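Local coordinates for putative fumarylpyruvate hydrolase (Burkholderia cenocepacia, PDB 4MAQ), which is a putative hydrolase of the fumarylacetoacetate hydrolase family, with a fold built largely of beta strands, at residues L216-V222 with E233-K239; T173-G177 with T209-V213; A94-D98 with L199-D203. All blocks are in the same frame, centred on the assembly; numbering follows the deposited sequence.

Contact 1 (L216-V222 with E233-K239)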
loop_
_atom_site.group_PDB
_atom_site.type_symbol
_atom_site.label_atom_id
_atom_site.label_comp_id
_atom_site.label_asym_id
_atom_site.label_seq_id
_atom_site.Cartn_x
_atom_site.Cartn_y
_atom_site.Cartn_z
ATOM N N LEU B 216 -2.418 3.749 -23.029
ATOM C CA LEU B 216 -2.298 5.214 -23.113
ATOM C C LEU B 216 -0.893 5.547 -23.573
ATOM O O LEU B 216 0.069 4.998 -23.044
ATOM C CB LEU B 216 -2.519 5.861 -21.746
ATOM C CG LEU B 216 -3.914 5.706 -21.154
ATOM C CD1 LEU B 216 -3.930 6.268 -19.725
ATOM C CD2 LEU B 216 -4.957 6.354 -22.053
ATOM N N GLN B 217 -0.784 6.433 -24.562
ATOM C CA GLN B 217 0.495 6.940 -25.024
ATOM C C GLN B 217 0.788 8.266 -24.354
ATOM O O GLN B 217 -0.141 9.001 -24.004
ATOM C CB GLN B 217 0.468 7.176 -26.538
ATOM C CG GLN B 217 0.102 5.955 -27.356
ATOM C CD GLN B 217 0.962 4.768 -26.995
ATOM O OE1 GLN B 217 2.174 4.899 -26.821
ATOM N NE2 GLN B 217 0.339 3.596 -26.864
ATOM N N PRO B 218 2.083 8.586 -24.155
ATOM C CA PRO B 218 2.434 9.931 -23.711
ATOM C C PRO B 218 1.731 10.987 -24.558
ATOM O O PRO B 218 1.695 10.872 -25.787
ATOM C CB PRO B 218 3.952 9.970 -23.916
ATOM C CG PRO B 218 4.380 8.546 -23.778
ATOM C CD PRO B 218 3.279 7.762 -24.422
ATOM N N GLY B 219 1.110 11.969 -23.906
ATOM C CA GLY B 219 0.413 13.038 -24.613
ATOM C C GLY B 219 -1.071 12.792 -24.821
ATOM O O GLY B 219 -1.794 13.707 -25.229
ATOM N N ASP B 220 -1.543 11.568 -24.580
ATOM C CA ASP B 220 -2.959 11.290 -24.828
ATOM C C ASP B 220 -3.858 12.154 -23.940
ATOM O O ASP B 220 -3.537 12.394 -22.756
ATOM C CB ASP B 220 -3.284 9.818 -24.582
ATOM C CG ASP B 220 -2.965 8.924 -25.767
ATOM O OD1 ASP B 220 -2.616 9.432 -26.854
ATOM O OD2 ASP B 220 -3.071 7.689 -25.591
ATOM N N ARG B 221 -5.000 12.574 -24.490
ATOM C CA ARG B 221 -6.045 13.281 -23.732
ATOM C C ARG B 221 -7.104 12.253 -23.286
ATOM O O ARG B 221 -7.796 11.660 -24.124
ATOM C CB ARG B 221 -6.699 14.399 -24.569
ATOM C CG ARG B 221 -7.812 15.162 -23.825
ATOM C CD ARG B 221 -8.416 16.309 -24.662
ATOM N NE ARG B 221 -7.300 17.155 -25.108
ATOM C CZ ARG B 221 -6.688 18.086 -24.367
ATOM N NH1 ARG B 221 -7.189 18.475 -23.195
ATOM N NH2 ARG B 221 -5.561 18.636 -24.815
ATOM N N VAL B 222 -7.200 12.030 -21.974
ATOM C CA VAL B 222 -8.114 11.028 -21.430
ATOM C C VAL B 222 -9.313 11.746 -20.844
ATOM O O VAL B 222 -9.163 12.671 -20.036
ATOM C CB VAL B 222 -7.410 10.193 -20.342
ATOM C CG1 VAL B 222 -8.290 9.007 -19.926
ATOM C CG2 VAL B 222 -6.041 9.733 -20.844
ATOM N N GLU B 233 -11.095 15.247 -17.461
ATOM C CA GLU B 233 -10.243 15.428 -18.641
ATOM C C GLU B 233 -8.820 15.677 -18.145
ATOM O O GLU B 233 -8.608 16.557 -17.330
ATOM C CB GLU B 233 -10.753 16.602 -19.476
ATOM C CG GLU B 233 -9.884 16.959 -20.699
ATOM C CD GLU B 233 -10.610 17.810 -21.731
ATOM O OE1 GLU B 233 -11.879 17.842 -21.742
ATOM O OE2 GLU B 233 -9.924 18.458 -22.551
ATOM N N PHE B 234 -7.862 14.877 -18.604
ATOM C CA PHE B 234 -6.443 15.112 -18.265
ATOM C C PHE B 234 -5.564 14.676 -19.413
ATOM O O PHE B 234 -6.024 13.989 -20.339
ATOM C CB PHE B 234 -6.037 14.434 -16.928
ATOM C CG PHE B 234 -6.060 12.912 -16.923
ATOM C CD1 PHE B 234 -5.017 12.170 -17.469
ATOM C CD2 PHE B 234 -7.092 12.214 -16.283
ATOM C CE1 PHE B 234 -5.018 10.774 -17.405
ATOM C CE2 PHE B 234 -7.091 10.822 -16.207
ATOM C CZ PHE B 234 -6.062 10.093 -16.784
ATOM N N VAL B 235 -4.310 15.113 -19.379
ATOM C CA VAL B 235 -3.349 14.779 -20.411
ATOM C C VAL B 235 -2.248 13.911 -19.791
ATOM O O VAL B 235 -1.730 14.222 -18.715
ATOM C CB VAL B 235 -2.755 16.070 -21.055
ATOM C CG1 VAL B 235 -1.654 15.748 -22.048
ATOM C CG2 VAL B 235 -3.862 16.863 -21.746
ATOM N N VAL B 236 -1.898 12.821 -20.462
ATOM C CA VAL B 236 -0.791 11.963 -20.021
ATOM C C VAL B 236 0.535 12.669 -20.302
ATOM O O VAL B 236 0.735 13.218 -21.410
ATOM C CB VAL B 236 -0.843 10.619 -20.750
ATOM C CG1 VAL B 236 0.311 9.725 -20.331
ATOM C CG2 VAL B 236 -2.163 9.922 -20.437
ATOM N N GLY B 237 1.420 12.677 -19.311
ATOM C CA GLY B 237 2.713 13.320 -19.472
ATOM C C GLY B 237 3.661 12.593 -20.414
ATOM O O GLY B 237 3.359 11.515 -20.965
ATOM N N ALA B 238 4.825 13.205 -20.593
ATOM C CA ALA B 238 5.867 12.677 -21.467
ATOM C C ALA B 238 6.541 11.468 -20.807
ATOM O O ALA B 238 6.683 11.399 -19.587
ATOM C CB ALA B 238 6.910 13.763 -21.768
ATOM N N LYS B 239 7.003 10.532 -21.630
ATOM C CA LYS B 239 7.758 9.387 -21.142
ATOM C C LYS B 239 9.114 9.841 -20.584
ATOM O O LYS B 239 9.837 10.596 -21.237
ATOM C CB LYS B 239 7.930 8.368 -22.271
ATOM C CG LYS B 239 8.580 7.057 -21.873
ATOM C CD LYS B 239 8.578 6.095 -23.059
ATOM C CE LYS B 239 9.018 4.686 -22.680
ATOM N NZ LYS B 239 8.672 3.699 -23.746
#

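Contact 2 (T173-G177 with T209-V213)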
loop_
_atom_site.group_PDB
_atom_site.type_symbol
_atom_site.label_atom_id
_atom_site.label_comp_id
_atom_site.label_asym_id
_atom_site.label_seq_id
_atom_site.Cartn_x
_atom_site.Cartn_y
_atom_site.Cartn_z
ATOM N N THR B 173 -14.041 6.803 -27.962
ATOM C CA THR B 173 -14.478 5.994 -26.830
ATOM C C THR B 173 -13.738 4.659 -26.813
ATOM O O THR B 173 -13.689 3.951 -27.824
ATOM C CB THR B 173 -15.992 5.754 -26.895
ATOM O OG1 THR B 173 -16.657 7.017 -26.880
ATOM C CG2 THR B 173 -16.458 4.920 -25.697
ATOM N N ARG B 174 -13.162 4.325 -25.658
ATOM C CA ARG B 174 -12.434 3.071 -25.484
ATOM C C ARG B 174 -13.141 2.152 -24.507
ATOM O O ARG B 174 -13.027 0.926 -24.628
ATOM C CB ARG B 174 -10.991 3.333 -25.001
ATOM C CG ARG B 174 -10.134 4.278 -25.848
ATOM C CD ARG B 174 -9.648 3.642 -27.143
ATOM N NE ARG B 174 -9.115 4.629 -28.107
ATOM C CZ ARG B 174 -7.836 5.022 -28.200
ATOM N NH1 ARG B 174 -6.900 4.531 -27.376
ATOM N NH2 ARG B 174 -7.491 5.923 -29.124
ATOM N N GLN B 175 -13.849 2.718 -23.527
ATOM C CA GLN B 175 -14.626 1.894 -22.589
ATOM C C GLN B 175 -15.994 2.495 -22.435
ATOM O O GLN B 175 -16.126 3.716 -22.344
ATOM C CB GLN B 175 -13.959 1.836 -21.199
ATOM C CG GLN B 175 -12.532 1.294 -21.216
ATOM C CD GLN B 175 -12.027 1.026 -19.814
ATOM O OE1 GLN B 175 -11.287 1.837 -19.244
ATOM N NE2 GLN B 175 -12.459 -0.081 -19.234
ATOM N N GLN B 176 -17.025 1.653 -22.396
ATOM C CA GLN B 176 -18.373 2.129 -22.140
ATOM C C GLN B 176 -19.167 0.955 -21.604
ATOM O O GLN B 176 -19.355 -0.056 -22.285
ATOM C CB GLN B 176 -19.022 2.686 -23.414
ATOM C CG GLN B 176 -20.368 3.361 -23.239
ATOM C CD GLN B 176 -20.788 4.027 -24.523
ATOM O OE1 GLN B 176 -20.518 5.208 -24.730
ATOM N NE2 GLN B 176 -21.415 3.262 -25.415
ATOM N N GLY B 177 -19.617 1.086 -20.372
ATOM C CA GLY B 177 -20.443 0.081 -19.778
ATOM C C GLY B 177 -21.463 0.717 -18.865
ATOM O O GLY B 177 -21.733 1.916 -18.954
ATOM N N THR B 209 -14.014 -2.352 -13.600
ATOM C CA THR B 209 -14.016 -1.644 -14.873
ATOM C C THR B 209 -14.762 -2.441 -15.930
ATOM O O THR B 209 -14.675 -3.667 -15.940
ATOM C CB THR B 209 -12.553 -1.381 -15.316
ATOM O OG1 THR B 209 -12.516 -0.371 -16.328
ATOM C CG2 THR B 209 -11.862 -2.636 -15.852
ATOM N N PRO B 210 -15.487 -1.753 -16.830
ATOM C CA PRO B 210 -16.111 -2.476 -17.939
ATOM C C PRO B 210 -15.052 -2.859 -18.983
ATOM O O PRO B 210 -13.865 -2.613 -18.792
ATOM C CB PRO B 210 -17.078 -1.445 -18.520
ATOM C CG PRO B 210 -16.464 -0.131 -18.206
ATOM C CD PRO B 210 -15.807 -0.311 -16.863
ATOM N N ALA B 211 -15.479 -3.508 -20.058
ATOM C CA ALA B 211 -14.564 -3.926 -21.111
ATOM C C ALA B 211 -13.833 -2.741 -21.746
ATOM O O ALA B 211 -14.241 -1.574 -21.637
ATOM C CB ALA B 211 -15.317 -4.716 -22.178
ATOM N N GLY B 212 -12.739 -3.054 -22.409
ATOM C CA GLY B 212 -12.068 -2.063 -23.237
ATOM C C GLY B 212 -10.788 -1.506 -22.653
ATOM O O GLY B 212 -10.254 -0.503 -23.157
ATOM N N VAL B 213 -10.273 -2.148 -21.603
ATOM C CA VAL B 213 -8.930 -1.822 -21.098
ATOM C C VAL B 213 -7.976 -1.750 -22.289
ATOM O O VAL B 213 -8.008 -2.611 -23.181
ATOM C CB VAL B 213 -8.410 -2.873 -20.061
ATOM C CG1 VAL B 213 -8.431 -4.287 -20.650
ATOM C CG2 VAL B 213 -6.989 -2.540 -19.588
HETATM O O HOH W 1 -16.644 -1.137 -22.642
#

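Contact 3 (A94-D98 with L199-D203)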
loop_
_atom_site.group_PDB
_atom_site.type_symbol
_atom_site.label_atom_id
_atom_site.label_comp_id
_atom_site.label_asym_id
_atom_site.label_seq_id
_atom_site.Cartn_x
_atom_site.Cartn_y
_atom_site.Cartn_z
ATOM N N ALA B 94 -15.924 6.238 -1.522
ATOM C CA ALA B 94 -15.183 6.824 -0.393
ATOM C C ALA B 94 -15.881 6.478 0.910
ATOM O O ALA B 94 -17.074 6.739 1.051
ATOM C CB ALA B 94 -15.093 8.342 -0.566
ATOM N N ILE B 95 -15.137 5.906 1.863
ATOM C CA ILE B 95 -15.720 5.408 3.114
ATOM C C ILE B 95 -15.687 6.486 4.202
ATOM O O ILE B 95 -14.675 7.164 4.391
ATOM C CB ILE B 95 -14.930 4.162 3.569
ATOM C CG1 ILE B 95 -15.013 3.074 2.481
ATOM C CG2 ILE B 95 -15.369 3.643 4.950
ATOM C CD1 ILE B 95 -16.436 2.587 2.168
ATOM N N GLY B 96 -16.780 6.603 4.951
ATOM C CA GLY B 96 -16.852 7.585 6.036
ATOM C C GLY B 96 -17.029 7.008 7.437
ATOM O O GLY B 96 -17.047 7.760 8.409
ATOM N N LYS B 97 -17.072 5.681 7.570
ATOM C CA LYS B 97 -17.310 5.060 8.873
ATOM C C LYS B 97 -16.565 3.752 8.964
ATOM O O LYS B 97 -16.688 2.893 8.078
ATOM C CB LYS B 97 -18.824 4.823 9.101
ATOM C CG LYS B 97 -19.198 4.194 10.433
ATOM C CD LYS B 97 -20.704 4.213 10.628
ATOM C CE LYS B 97 -21.452 3.382 9.596
ATOM N NZ LYS B 97 -22.890 3.277 9.953
ATOM N N ASP B 98 -15.818 3.590 10.054
ATOM C CA ASP B 98 -15.037 2.377 10.247
ATOM C C ASP B 98 -15.933 1.136 10.357
ATOM O O ASP B 98 -17.082 1.215 10.798
ATOM C CB ASP B 98 -14.282 2.427 11.579
ATOM C CG ASP B 98 -13.260 3.578 11.688
ATOM O OD1 ASP B 98 -12.950 4.303 10.704
ATOM O OD2 ASP B 98 -12.758 3.749 12.826
ATOM N N LEU B 199 -12.090 -1.864 7.785
ATOM C CA LEU B 199 -12.323 -0.727 6.920
ATOM C C LEU B 199 -12.327 0.530 7.770
ATOM O O LEU B 199 -12.786 0.510 8.922
ATOM C CB LEU B 199 -13.663 -0.908 6.229
ATOM C CG LEU B 199 -13.960 -0.133 4.980
ATOM C CD1 LEU B 199 -13.027 -0.575 3.845
ATOM C CD2 LEU B 199 -15.431 -0.269 4.619
ATOM N N LYS B 200 -11.803 1.622 7.220
ATOM C CA LYS B 200 -11.698 2.871 7.983
ATOM C C LYS B 200 -12.248 4.047 7.204
ATOM O O LYS B 200 -12.158 4.073 5.979
ATOM C CB LYS B 200 -10.233 3.171 8.338
ATOM C CG LYS B 200 -9.569 2.148 9.249
ATOM C CD LYS B 200 -10.091 2.210 10.666
ATOM C CE LYS B 200 -8.981 1.821 11.634
ATOM N NZ LYS B 200 -9.444 1.963 13.039
ATOM N N ALA B 201 -12.785 5.027 7.933
ATOM C CA ALA B 201 -13.076 6.326 7.346
ATOM C C ALA B 201 -11.806 6.807 6.643
ATOM O O ALA B 201 -10.719 6.758 7.206
ATOM C CB ALA B 201 -13.478 7.309 8.434
ATOM N N GLY B 202 -11.952 7.232 5.400
ATOM C CA GLY B 202 -10.814 7.632 4.601
ATOM C C GLY B 202 -10.437 6.623 3.527
ATOM O O GLY B 202 -9.696 6.965 2.616
ATOM N N ASP B 203 -10.962 5.402 3.610
ATOM C CA ASP B 203 -10.678 4.408 2.567
ATOM C C ASP B 203 -11.363 4.726 1.247
ATOM O O ASP B 203 -12.473 5.276 1.211
ATOM C CB ASP B 203 -11.044 2.993 3.027
ATOM C CG ASP B 203 -10.094 2.470 4.083
ATOM O OD1 ASP B 203 -8.969 3.032 4.186
ATOM O OD2 ASP B 203 -10.437 1.495 4.776
HETATM O O HOH W 2 -10.052 4.640 13.503
#

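Contact 1 (L216-V222 with E233-K239)
The side chains of Phe234 and Val222 meet because Phe234 CG sits between its backbone N and carbonyl carbon (chi1 66°), which lays the ring alongside Val222. Val222 CB stands over one ring face, offset toward the rim, in a CH-pi contact 4.0 Å from the ring centroid. Val222 CG2 reaches both Phe234 CE1 and, at 3.9 Å, Val236 CG2. Arg221 and Glu233 both start with CG anti to the backbone N. The arginine chain then bends at chi3, and Arg221 NH1 reaches Glu233 OE2 at 2.8 Å. This salt bridge uses the anti lone pair of OE2, and the guanidinium and carboxylate planes are turned 75° against each other. Val235 CG2 rests over one face of the guanidinium.

The backbones form the end of the antiparallel hairpin of strands 221-226 and 230-236. Val222 and Phe234 are a hydrogen-bonded pair, Arg221 and Val235 a non-hydrogen-bonded one. Beyond them Val236 N donates to Asp220 O at 2.9 Å. A type II turn, Gln217 to Asp220, leads into the hairpin. Asp220 OD2 accepts from Gln217 N across it at 2.8 Å. Gly219 takes the positive-phi place in the turn, and its N donates to Val236 O at 2.8 Å. Strand 164-169 flanks the other edge of 221-226, where Leu167 touches Val222. Pro218 CG packs against Lys239 CB, while Lys239 NZ bonds to Asn83 OD1.

Contact 2 (T173-G177 with T209-V213)
Arg174 and Gln175 bring a bulged edge strand against the loop 209-213. The two residues form a classic beta bulge opposite Leu167 of strand 164-169. Strand 172-178 is outermost in its five-stranded mixed sheet within this chain. The loop joins strands 204-206 and 214-216 of the neighbouring eight-stranded sheet, so the contact bridges two sheets.

Arg174 takes part through its backbone. Gly212 has positive phi (105°) and brings its CA against Arg174 O in a CA-H...O contact of 3.4 Å. The arginine side chain leads away from the loop to a salt bridge with Asp172.

Gln175 is the buried centre of the contact. Its CG is anti to the carbonyl carbon (chi1 -58°), and the chain then runs extended into the curve of the loop. Gln175 NE2 donates to Thr209 OG1 at 2.9 Å, with the hydroxyl tilted 19° from the amide plane. Weak bonds from the same nitrogen run to Pro210 O and Ala211 O. Gln175 OE1 is held by Ile89 N and His87 ND1 of strand 85-95, and Thr209 OG1 also bonds to Ile89 O. Partners at both ends of the amide thus fix its rotation. The aliphatic part is close as well: Gln175 CG lies 3.5 Å from Gly212 O.

Gln176 CB points away from the loop, but the backbone of this residue joins the loop through water. Its N donates to a water, which in turn donates to Ala211 O.

Gly177 comes last and its backbone packs on the proline ring, with Gly177 CA 3.9 Å from Pro210 CB.

Contact 3 (A94-D98 with L199-D203)
Lys200 CD lies over one face of the Asp98 carboxylate, 3.6 Å from Asp98 CG. At the edge, close to the plane, Asp98 OD1 accepts from Ala201 N at 2.9 Å, and the donor lies nearly in line with the C-O bond. Bends at chi2 (-71°) and chi3 turn the lysine chain this way. Its charged end makes a long salt bridge, Asp98 OD2 to Lys200 NZ at 3.8 Å. A water to one side bridges the pair, donating to Asp98 OD2 and accepting from Lys200 NZ. Lys200 NZ also forms a salt bridge with Glu198.

The second carboxylate, Asp203, serves the loop itself. Residues Lys200 to Asp203 form a type II turn, with Gly202 at positive phi. Asp203 OD2 accepts from Lys200 N at 2.8 Å, with the donor above the carboxylate plane. Asp203 OD1 is taken by Arg34 in a salt bridge and by Arg35 N.

The backbones are joined by two nearly straight bonds: Ile95 N to Asp203 O at 2.8 Å and Gly202 N to Ile95 O at 2.9 Å. Ile95 faces the loop. Its CD1 packs 3.9 Å from Leu199 CD2, the two side chains crossing at about a right angle. Ala201 CB rests on Gly96 O.

Leu199 also packs on Ile190 and Val193 of helix 186-196 and on Phe37 of strand 36-39. Ala201 touches Ile14 of the second subunit. In the chain the turn follows helix 186-196 and leads into strand 204-206; it is bonded to the end of strand 85-95.

How the contacts relate
From the N terminus, segment 94-98 comes first, at the end of strand 85-95. Contact 3 closes a loop of 100 residues when 199-203 returns to it, tying that strand end to the connection between helix 186-196 and strand 204-206. Inside that loop lies 173-177, whose partner 209-213 follows later, so contacts 2 and 3 cross. Segment 216-222 follows almost directly on 209-213, and contact 1 closes a hairpin in series after both, with ten residues between its segments. Contacts 1 and 2 reach the same five-stranded sheet without otherwise touching; contact 2 also ties it to the larger one. Contact 3 lies on the opposite side of the chain's centre, about 31 Å from contact 1 between centres.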